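Sensor protein (Bacteroides thetaiotaomicron, PDB 2X7X) binds fructose through this periplasmic domain of a hybrid two-component sensor, whose full-length form probably acts as a histidine kinase and transcription regulator. Local coordinates at residues V93-L98 against A168-G173; V132-L137 against D197-G202; M144-G149 against F243-N248. All blocks are in the same frame, centred on the assembly; numbering follows the deposited sequence.

Contact 1 of 3, residues V93-L98 against A168-G173; sequences VDRKIL and AAWERG. With FRU (beta-D-fructofuranose), chain E.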
loop_
_atom_site.group_PDB
_atom_site.type_symbol
_atom_site.label_atom_id
_atom_site.label_comp_id
_atom_site.label_asym_id
_atom_site.label_seq_id
_atom_site.Cartn_x
_atom_site.Cartn_y
_atom_site.Cartn_z
ATOM N N VAL A 93 -4.768 18.193 16.963
ATOM C CA VAL A 93 -4.484 16.956 16.246
ATOM C C VAL A 93 -4.325 15.780 17.204
ATOM O O VAL A 93 -3.653 15.907 18.243
ATOM C CB VAL A 93 -3.195 17.054 15.385
ATOM C CG1 VAL A 93 -3.052 15.807 14.540
ATOM C CG2 VAL A 93 -3.264 18.236 14.471
ATOM N N ASP A 94 -4.929 14.644 16.840
ATOM C CA ASP A 94 -4.634 13.347 17.475
ATOM C C ASP A 94 -5.070 13.285 18.953
ATOM O O ASP A 94 -5.995 12.552 19.284
ATOM C CB ASP A 94 -3.150 12.951 17.221
ATOM C CG ASP A 94 -2.521 12.176 18.361
ATOM O OD1 ASP A 94 -3.054 11.122 18.763
ATOM O OD2 ASP A 94 -1.457 12.604 18.855
ATOM N N ARG A 95 -4.428 14.044 19.831
ATOM C CA ARG A 95 -4.868 14.118 21.218
ATOM C C ARG A 95 -5.794 15.307 21.420
ATOM O O ARG A 95 -5.720 16.276 20.673
ATOM C CB ARG A 95 -3.680 14.206 22.150
ATOM C CG ARG A 95 -2.690 13.134 21.879
ATOM C CD ARG A 95 -1.768 12.899 23.038
ATOM N NE ARG A 95 -0.784 11.890 22.661
ATOM C CZ ARG A 95 0.294 11.587 23.365
ATOM N NH1 ARG A 95 0.571 12.206 24.514
ATOM N NH2 ARG A 95 1.105 10.663 22.902
ATOM N N LYS A 96 -6.676 15.211 22.412
ATOM C CA LYS A 96 -7.720 16.218 22.650
ATOM C C LYS A 96 -7.519 16.943 23.991
ATOM O O LYS A 96 -6.689 16.546 24.815
ATOM C CB LYS A 96 -9.109 15.561 22.709
ATOM C CG LYS A 96 -9.676 14.931 21.446
ATOM C CD LYS A 96 -10.797 13.987 21.891
ATOM C CE LYS A 96 -11.505 13.297 20.758
ATOM N NZ LYS A 96 -12.372 12.179 21.268
ATOM N N ILE A 97 -8.318 17.988 24.205
ATOM C CA ILE A 97 -8.429 18.647 25.504
ATOM C C ILE A 97 -9.837 18.428 26.051
ATOM O O ILE A 97 -10.612 17.645 25.488
ATOM C CB ILE A 97 -8.081 20.153 25.439
ATOM C CG1 ILE A 97 -8.966 20.881 24.427
ATOM C CG2 ILE A 97 -6.605 20.348 25.118
ATOM C CD1 ILE A 97 -8.891 22.393 24.509
ATOM N N LEU A 98 -10.173 19.116 27.139
ATOM C CA LEU A 98 -11.432 18.871 27.832
ATOM C C LEU A 98 -12.467 19.987 27.698
ATOM O O LEU A 98 -13.387 20.084 28.503
ATOM C CB LEU A 98 -11.166 18.539 29.305
ATOM C CG LEU A 98 -10.277 17.311 29.538
ATOM C CD1 LEU A 98 -10.085 17.061 31.017
ATOM C CD2 LEU A 98 -10.829 16.060 28.818
ATOM N N ALA A 168 2.285 2.406 30.433
ATOM C CA ALA A 168 3.638 2.255 29.889
ATOM C C ALA A 168 4.128 3.532 29.210
ATOM O O ALA A 168 5.173 3.549 28.536
ATOM C CB ALA A 168 3.678 1.100 28.921
ATOM N N ALA A 169 3.354 4.601 29.378
ATOM C CA ALA A 169 3.740 5.935 28.904
ATOM C C ALA A 169 4.180 5.951 27.428
ATOM O O ALA A 169 5.093 6.677 27.057
ATOM C CB ALA A 169 4.828 6.524 29.819
ATOM N N TRP A 170 3.515 5.154 26.597
ATOM C CA TRP A 170 3.771 5.113 25.149
ATOM C C TRP A 170 5.114 4.505 24.752
ATOM O O TRP A 170 5.470 4.510 23.585
ATOM C CB TRP A 170 3.633 6.503 24.511
ATOM C CG TRP A 170 2.268 7.103 24.677
ATOM C CD1 TRP A 170 1.952 8.228 25.380
ATOM C CD2 TRP A 170 1.031 6.614 24.123
ATOM N NE1 TRP A 170 0.605 8.476 25.301
ATOM C CE2 TRP A 170 0.010 7.499 24.543
ATOM C CE3 TRP A 170 0.688 5.514 23.322
ATOM C CZ2 TRP A 170 -1.344 7.319 24.189
ATOM C CZ3 TRP A 170 -0.660 5.337 22.965
ATOM C CH2 TRP A 170 -1.657 6.243 23.400
ATOM N N GLU A 171 5.858 3.969 25.701
ATOM C CA GLU A 171 7.237 3.647 25.408
ATOM C C GLU A 171 7.607 2.213 25.693
ATOM O O GLU A 171 6.967 1.560 26.507
ATOM C CB GLU A 171 8.186 4.614 26.117
ATOM C CG GLU A 171 8.084 6.092 25.705
ATOM C CD GLU A 171 8.008 6.332 24.214
ATOM O OE1 GLU A 171 7.225 7.217 23.814
ATOM O OE2 GLU A 171 8.730 5.672 23.426
ATOM N N ARG A 172 8.644 1.741 25.003
ATOM C CA ARG A 172 9.126 0.351 25.091
ATOM C C ARG A 172 9.773 0.010 26.440
ATOM O O ARG A 172 9.588 -1.075 26.964
ATOM C CB ARG A 172 10.050 0.059 23.891
ATOM C CG ARG A 172 11.465 -0.371 24.196
ATOM C CD ARG A 172 11.696 -1.841 23.942
ATOM N NE ARG A 172 11.921 -2.082 22.524
ATOM C CZ ARG A 172 12.440 -3.202 22.016
ATOM N NH1 ARG A 172 12.813 -4.208 22.811
ATOM N NH2 ARG A 172 12.586 -3.306 20.698
ATOM N N GLY A 173 10.506 0.967 27.001
ATOM C CA GLY A 173 11.139 0.822 28.300
ATOM C C GLY A 173 10.204 0.378 29.402
ATOM O O GLY A 173 10.361 -0.717 29.913
HETATM C C1 FRU E . 3.277 9.094 18.821
HETATM C C2 FRU E . 2.391 8.222 19.692
HETATM C C3 FRU E . 1.845 7.016 18.933
HETATM C C4 FRU E . 0.433 6.910 19.475
HETATM C C5 FRU E . 0.053 8.380 19.590
HETATM C C6 FRU E . -1.071 8.688 20.576
HETATM O O1 FRU E . 4.034 9.980 19.642
HETATM O O2 FRU E . 3.132 7.843 20.857
HETATM O O3 FRU E . 2.634 5.832 19.120
HETATM O O4 FRU E . -0.438 6.163 18.619
HETATM O O5 FRU E . 1.254 8.984 20.079
HETATM O O6 FRU E . -1.413 10.086 20.493
#
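The fructose pocket is bridged at one wall by Arg95 and Trp170, which meet beside the sugar with the guanidinium over one face of the indole. NH2 of Arg95 stands 3.3 Å above the ring plane, displaced toward the rim and nearest to NE1. The two planes are tilted 30° from each other. Because NH2 and NE1 are both donors, their proximity is not a hydrogen bond; NH1 of Arg95 finds its acceptor in the backbone O of Asn71.

The two residues come from different lobes of a type I periplasmic binding protein fold. Residues 93-98 leave strand 90-93 of the all-parallel sheet, whereas Trp170 sits in a type I' turn, Ala168 to Glu171, that joins strand 159-167 of the other sheet to helix 172-185. The CA atoms of Arg95 and Trp170 are 13.1 Å apart, and an arginine chain extended from CG to NE (chi3 -177°) spans the gap.

The same guanidinium also holds fructose. NE of Arg95 donates to O6 of the sugar over 2.9 Å at a nearly straight N-H...O angle of 165°, and NH2 gives a longer bond of 3.3 Å to the ring oxygen O5, which lies at the guanidinium edge and in its plane. With two of its nitrogens tied to the sugar, the group's rotation is probably restricted. O6 in turn donates to OD1 of Asp94 over 2.6 Å, while OD2 of that carboxylate is salt-bridged to Arg20. On the indole face already occupied by Arg95, C6 of fructose lies 3.8 Å above the plane, also toward the rim. Pro142 touches Asp94, Arg95 and Trp170, and the backbone O of Trp170 accepts a bond from ND2 of Asn196.

Contact 2 of 3, residues V132-L137 against D197-G202; sequences VELTGL and DRIAPG. With FRU (beta-D-fructofuranose), chain E.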
loop_
_atom_site.group_PDB
_atom_site.type_symbol
_atom_site.label_atom_id
_atom_site.label_comp_id
_atom_site.label_asym_id
_atom_site.label_seq_id
_atom_site.Cartn_x
_atom_site.Cartn_y
_atom_site.Cartn_z
ATOM N N VAL A 132 -3.604 -9.110 28.946
ATOM C CA VAL A 132 -2.996 -8.019 29.699
ATOM C C VAL A 132 -2.928 -6.772 28.804
ATOM O O VAL A 132 -2.729 -6.900 27.585
ATOM C CB VAL A 132 -1.617 -8.407 30.318
ATOM C CG1 VAL A 132 -1.791 -9.511 31.339
ATOM C CG2 VAL A 132 -0.610 -8.849 29.258
ATOM N N GLU A 133 -3.116 -5.587 29.403
ATOM C CA GLU A 133 -3.117 -4.299 28.691
ATOM C C GLU A 133 -1.980 -3.414 29.147
ATOM O O GLU A 133 -1.763 -3.241 30.334
ATOM C CB GLU A 133 -4.437 -3.551 28.902
ATOM C CG GLU A 133 -4.610 -2.298 28.037
ATOM C CD GLU A 133 -5.948 -1.578 28.238
ATOM O OE1 GLU A 133 -6.570 -1.724 29.310
ATOM O OE2 GLU A 133 -6.378 -0.829 27.335
ATOM N N LEU A 134 -1.257 -2.846 28.190
ATOM C CA LEU A 134 -0.200 -1.887 28.460
ATOM C C LEU A 134 -0.560 -0.569 27.770
ATOM O O LEU A 134 -0.526 -0.447 26.547
ATOM C CB LEU A 134 1.151 -2.450 27.997
ATOM C CG LEU A 134 1.640 -3.725 28.721
ATOM C CD1 LEU A 134 2.634 -4.538 27.903
ATOM C CD2 LEU A 134 2.254 -3.412 30.072
ATOM N N THR A 135 -0.925 0.420 28.567
ATOM C CA THR A 135 -1.528 1.648 28.039
ATOM C C THR A 135 -0.510 2.750 27.750
ATOM O O THR A 135 0.606 2.741 28.267
ATOM C CB THR A 135 -2.600 2.211 29.028
ATOM O OG1 THR A 135 -1.973 2.971 30.071
ATOM C CG2 THR A 135 -3.380 1.084 29.661
ATOM N N GLY A 136 -0.918 3.720 26.946
ATOM C CA GLY A 136 -0.194 4.997 26.851
ATOM C C GLY A 136 -0.387 5.794 28.124
ATOM O O GLY A 136 -1.107 5.370 29.032
ATOM N N LEU A 137 0.264 6.948 28.188
ATOM C CA LEU A 137 0.168 7.852 29.337
ATOM C C LEU A 137 -1.289 8.043 29.732
ATOM O O LEU A 137 -2.096 8.503 28.923
ATOM C CB LEU A 137 0.807 9.196 28.974
ATOM C CG LEU A 137 1.140 10.214 30.075
ATOM C CD1 LEU A 137 2.027 9.645 31.170
ATOM C CD2 LEU A 137 1.814 11.434 29.432
ATOM N N ASP A 197 2.987 0.604 18.849
ATOM C CA ASP A 197 3.976 -0.306 18.269
ATOM C C ASP A 197 5.356 -0.093 18.854
ATOM O O ASP A 197 6.321 -0.646 18.334
ATOM C CB ASP A 197 4.063 -0.112 16.754
ATOM C CG ASP A 197 2.783 -0.482 16.034
ATOM O OD1 ASP A 197 1.959 -1.250 16.576
ATOM O OD2 ASP A 197 2.598 -0.005 14.902
ATOM N N ARG A 198 5.467 0.737 19.891
ATOM C CA ARG A 198 6.714 0.854 20.647
ATOM C C ARG A 198 6.570 0.083 21.973
ATOM O O ARG A 198 7.488 -0.619 22.405
ATOM C CB ARG A 198 7.081 2.312 20.891
ATOM C CG ARG A 198 7.521 3.077 19.627
ATOM C CD ARG A 198 8.134 4.475 19.947
ATOM N NE ARG A 198 7.300 5.314 20.837
ATOM C CZ ARG A 198 6.192 5.956 20.461
ATOM N NH1 ARG A 198 5.729 5.864 19.213
ATOM N NH2 ARG A 198 5.529 6.676 21.353
ATOM N N ILE A 199 5.404 0.198 22.605
ATOM C CA ILE A 199 5.067 -0.665 23.724
ATOM C C ILE A 199 5.187 -2.149 23.314
ATOM O O ILE A 199 5.790 -2.961 24.031
ATOM C CB ILE A 199 3.661 -0.323 24.277
ATOM C CG1 ILE A 199 3.700 1.037 24.987
ATOM C CG2 ILE A 199 3.181 -1.363 25.240
ATOM C CD1 ILE A 199 2.366 1.753 25.094
ATOM N N ALA A 200 4.654 -2.481 22.146
ATOM C CA ALA A 200 4.521 -3.882 21.721
ATOM C C ALA A 200 5.819 -4.710 21.701
ATOM O O ALA A 200 5.873 -5.766 22.329
ATOM C CB ALA A 200 3.774 -3.980 20.396
ATOM N N PRO A 201 6.868 -4.237 21.000
ATOM C CA PRO A 201 8.114 -5.040 21.013
ATOM C C PRO A 201 8.748 -5.199 22.408
ATOM O O PRO A 201 9.504 -6.151 22.647
ATOM C CB PRO A 201 9.061 -4.278 20.077
ATOM C CG PRO A 201 8.426 -2.926 19.861
ATOM C CD PRO A 201 6.968 -3.046 20.140
ATOM N N GLY A 202 8.428 -4.286 23.318
ATOM C CA GLY A 202 8.975 -4.330 24.654
ATOM C C GLY A 202 8.360 -5.466 25.432
ATOM O O GLY A 202 9.055 -6.204 26.132
HETATM C C1 FRU E . 3.277 9.094 18.821
HETATM C C2 FRU E . 2.391 8.222 19.692
HETATM C C3 FRU E . 1.845 7.016 18.933
HETATM C C4 FRU E . 0.433 6.910 19.475
HETATM C C5 FRU E . 0.053 8.380 19.590
HETATM C C6 FRU E . -1.071 8.688 20.576
HETATM O O1 FRU E . 4.034 9.980 19.642
HETATM O O2 FRU E . 3.132 7.843 20.857
HETATM O O3 FRU E . 2.634 5.832 19.120
HETATM O O4 FRU E . -0.438 6.163 18.619
HETATM O O5 FRU E . 1.254 8.984 20.079
HETATM O O6 FRU E . -1.413 10.086 20.493
#
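Leu134 packs on Ile199 inside the lobe of the type I periplasmic binding fold that carries the mixed sheet, joining strand 128-135 to helix 199-209. Their CA atoms are 7.2 Å apart, and both side chains leave the backbone toward the opposite segment. CB of Leu134 meets CG2 of Ile199 at 3.6 Å; the methyl is put there by its position anti to the backbone N of Ile199, and the Leu134 CD1 methyl stays farther off.

At Thr135 the side chain faces away and the backbone takes over: its O lies 3.8 Å from CD1 of Ile199, an apolar touch on a carbonyl whose polar partner is the backbone N of Ala168. OG1 of Thr135 instead donates to O of Gly136 over 2.8 Å, tilted 18° from the carbonyl plane. Gly136 brings its N to 4.3 Å from CD1 of Ile199, at the edge of the contact.

Beside Ile199, whose other neighbours include Ala175 and Ala194, Arg198 turns to the sugar. Its chain bends at chi3 (-51°); NH1 makes a weak bond to fructose O3, and NH2 donates to fructose O2 over 2.7 Å at 170°.

Contact 3 of 3, residues M144-G149 against F243-N248; sequences MERHQG and FIYPTN. With FRU (beta-D-fructofuranose), chain E.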
loop_
_atom_site.group_PDB
_atom_site.type_symbol
_atom_site.label_atom_id
_atom_site.label_comp_id
_atom_site.label_asym_id
_atom_site.label_seq_id
_atom_site.Cartn_x
_atom_site.Cartn_y
_atom_site.Cartn_z
ATOM N N MET A 144 -6.882 6.815 27.178
ATOM C CA MET A 144 -8.202 6.708 27.776
ATOM C C MET A 144 -9.148 5.933 26.861
ATOM O O MET A 144 -9.733 4.921 27.267
ATOM C CB MET A 144 -8.795 8.100 28.028
ATOM C CG MET A 144 -8.257 8.837 29.248
ATOM S SD MET A 144 -8.732 10.601 29.269
ATOM C CE MET A 144 -7.673 11.119 30.620
ATOM N N GLU A 145 -9.294 6.432 25.628
ATOM C CA GLU A 145 -10.222 5.868 24.663
ATOM C C GLU A 145 -9.783 4.478 24.205
ATOM O O GLU A 145 -10.603 3.551 24.191
ATOM C CB GLU A 145 -10.442 6.822 23.496
ATOM C CG GLU A 145 -11.285 8.013 23.871
ATOM C CD GLU A 145 -11.175 9.184 22.905
ATOM O OE1 GLU A 145 -10.975 8.967 21.680
ATOM O OE2 GLU A 145 -11.297 10.340 23.388
ATOM N N ARG A 146 -8.507 4.298 23.873
ATOM C CA ARG A 146 -8.014 2.955 23.570
ATOM C C ARG A 146 -8.404 1.931 24.639
ATOM O O ARG A 146 -8.625 0.761 24.332
ATOM C CB ARG A 146 -6.509 2.950 23.299
ATOM C CG ARG A 146 -6.188 3.421 21.892
ATOM C CD ARG A 146 -4.751 3.876 21.728
ATOM N NE ARG A 146 -4.611 4.718 20.547
ATOM C CZ ARG A 146 -3.454 5.068 19.978
ATOM N NH1 ARG A 146 -2.293 4.626 20.465
ATOM N NH2 ARG A 146 -3.465 5.888 18.919
ATOM N N HIS A 147 -8.526 2.370 25.884
ATOM C CA HIS A 147 -8.937 1.451 26.942
ATOM C C HIS A 147 -10.449 1.269 26.977
ATOM O O HIS A 147 -10.928 0.140 27.072
ATOM C CB HIS A 147 -8.395 1.885 28.300
ATOM C CG HIS A 147 -8.930 1.093 29.451
ATOM N ND1 HIS A 147 -8.459 -0.161 29.776
ATOM C CD2 HIS A 147 -9.889 1.384 30.365
ATOM C CE1 HIS A 147 -9.110 -0.611 30.834
ATOM N NE2 HIS A 147 -9.983 0.308 31.210
ATOM N N GLN A 148 -11.191 2.369 26.865
ATOM C CA GLN A 148 -12.653 2.342 26.984
ATOM C C GLN A 148 -13.279 1.478 25.885
ATOM O O GLN A 148 -14.164 0.654 26.154
ATOM C CB GLN A 148 -13.232 3.755 26.913
ATOM C CG GLN A 148 -13.057 4.596 28.150
ATOM C CD GLN A 148 -13.152 6.114 27.868
ATOM O OE1 GLN A 148 -12.652 6.927 28.650
ATOM N NE2 GLN A 148 -13.788 6.496 26.746
ATOM N N GLY A 149 -12.802 1.679 24.655
ATOM C CA GLY A 149 -13.338 1.016 23.473
ATOM C C GLY A 149 -13.052 -0.457 23.552
ATOM O O GLY A 149 -13.878 -1.283 23.182
ATOM N N PHE A 243 -2.974 -1.676 14.277
ATOM C CA PHE A 243 -3.994 -0.845 13.633
ATOM C C PHE A 243 -3.404 0.447 13.148
ATOM O O PHE A 243 -2.584 1.054 13.842
ATOM C CB PHE A 243 -5.171 -0.601 14.581
ATOM C CG PHE A 243 -6.033 -1.800 14.751
ATOM C CD1 PHE A 243 -7.178 -1.956 13.979
ATOM C CD2 PHE A 243 -5.657 -2.819 15.629
ATOM C CE1 PHE A 243 -7.970 -3.093 14.114
ATOM C CE2 PHE A 243 -6.421 -3.955 15.775
ATOM C CZ PHE A 243 -7.587 -4.099 15.027
ATOM N N ILE A 244 -3.789 0.844 11.942
ATOM C CA ILE A 244 -3.303 2.077 11.349
ATOM C C ILE A 244 -3.742 3.259 12.189
ATOM O O ILE A 244 -4.937 3.486 12.367
ATOM C CB ILE A 244 -3.807 2.250 9.899
ATOM C CG1 ILE A 244 -3.097 1.243 8.976
ATOM C CG2 ILE A 244 -3.618 3.702 9.421
ATOM C CD1 ILE A 244 -3.419 1.411 7.501
ATOM N N TYR A 245 -2.779 3.980 12.748
ATOM C CA TYR A 245 -3.068 5.263 13.368
ATOM C C TYR A 245 -2.459 6.340 12.486
ATOM O O TYR A 245 -1.245 6.604 12.550
ATOM C CB TYR A 245 -2.551 5.341 14.805
ATOM C CG TYR A 245 -3.110 6.528 15.563
ATOM C CD1 TYR A 245 -4.498 6.695 15.708
ATOM C CD2 TYR A 245 -2.272 7.484 16.123
ATOM C CE1 TYR A 245 -5.035 7.787 16.402
ATOM C CE2 TYR A 245 -2.794 8.576 16.819
ATOM C CZ TYR A 245 -4.178 8.719 16.955
ATOM O OH TYR A 245 -4.721 9.787 17.645
ATOM N N PRO A 246 -3.290 6.943 11.629
ATOM C CA PRO A 246 -2.781 7.747 10.506
ATOM C C PRO A 246 -2.260 9.111 10.926
ATOM O O PRO A 246 -2.848 9.781 11.781
ATOM C CB PRO A 246 -3.994 7.889 9.581
ATOM C CG PRO A 246 -5.191 7.770 10.494
ATOM C CD PRO A 246 -4.763 6.874 11.651
ATOM N N THR A 247 -1.143 9.489 10.319
ATOM C CA THR A 247 -0.477 10.753 10.576
ATOM C C THR A 247 -1.134 11.865 9.752
ATOM O O THR A 247 -1.480 12.912 10.300
ATOM C CB THR A 247 1.022 10.660 10.260
ATOM O OG1 THR A 247 1.196 10.169 8.932
ATOM C CG2 THR A 247 1.725 9.709 11.215
ATOM N N ASN A 248 -1.310 11.613 8.451
ATOM C CA ASN A 248 -1.972 12.523 7.512
ATOM C C ASN A 248 -1.579 14.001 7.654
ATOM O O ASN A 248 -2.429 14.892 7.694
ATOM C CB ASN A 248 -3.490 12.329 7.557
ATOM C CG ASN A 248 -3.954 11.088 6.774
ATOM O OD1 ASN A 248 -3.281 10.616 5.850
ATOM N ND2 ASN A 248 -5.111 10.560 7.147
HETATM C C1 FRU E . 3.277 9.094 18.821
HETATM C C2 FRU E . 2.391 8.222 19.692
HETATM C C3 FRU E . 1.845 7.016 18.933
HETATM C C4 FRU E . 0.433 6.910 19.475
HETATM C C5 FRU E . 0.053 8.380 19.590
HETATM C C6 FRU E . -1.071 8.688 20.576
HETATM O O1 FRU E . 4.034 9.980 19.642
HETATM O O2 FRU E . 3.132 7.843 20.857
HETATM O O3 FRU E . 2.634 5.832 19.120
HETATM O O4 FRU E . -0.438 6.163 18.619
HETATM O O5 FRU E . 1.254 8.984 20.079
HETATM O O6 FRU E . -1.413 10.086 20.493
#
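Arg146 reaches Tyr245 edge-on, its NH2 aimed into the centre of the phenol face. NH2 lies 3.2 Å above the ring plane, and its distances to the six ring carbons are all nearly equal; the one to CD2 is 3.4 Å. The guanidinium plane stands 84° from the ring plane, so this is a perpendicular cation-pi contact and not a flat stack. CZ of Arg146 is 4.5 Å from the ring centroid and only 3° off the ring normal.

Fructose O4 lies in the guanidinium plane, between NH1 and NH2 of Arg146. It receives NH1 over 3.0 Å and NH2 over 3.1 Å, a forked pair in which both N-H...O angles are clearly bent. O4 also comes 3.4 Å from CD2 of Tyr245. NH2 therefore serves the ring and the hydroxyl at once.

The Arg146 side chain, extended from CG to NE, projects from helix 141-155. Farther out, Asn110 helps to set both partners: its OD1 is bonded to NE of Arg146 and its ND2 to OH of Tyr245, which also pairs with OD1 of Asp94. The ring of Tyr245 meets that of Trp19, whose NE1 is bonded to the backbone O of Tyr245.

Tyr245 follows strand 241-244 of the mixed sheet, and Thr247 bonds to Glu26 of helix 18-31, in the lobe of the parallel sheet, which marks residues 243-248 as passing between the lobes. The arrangement is that of a type I periplasmic binding protein, where a segment linking the lobes helps to line the ligand cleft.

How the contacts relate
All three contacts are buried and meet the same fructose, yet they occupy different levels of the fold. Contact 1 joins the two lobes across the cleft, contact 3 sets a helix of one lobe against the segment leaving its sheet, and contact 2 lies within that lobe, where apolar side chains join strand and helix. Contacts 1 and 3 both rest on an arginine over an aromatic face, tilted by about 30° in contact 1 and nearly perpendicular in contact 3, whereas the arginine of contact 2 takes no part in its packing. Salt bridges tie contact 1 to the others (Glu171 to Arg198, Lys96 to Glu145), and a probable hydrogen bond between Glu133 and His147 joins contacts 2 and 3.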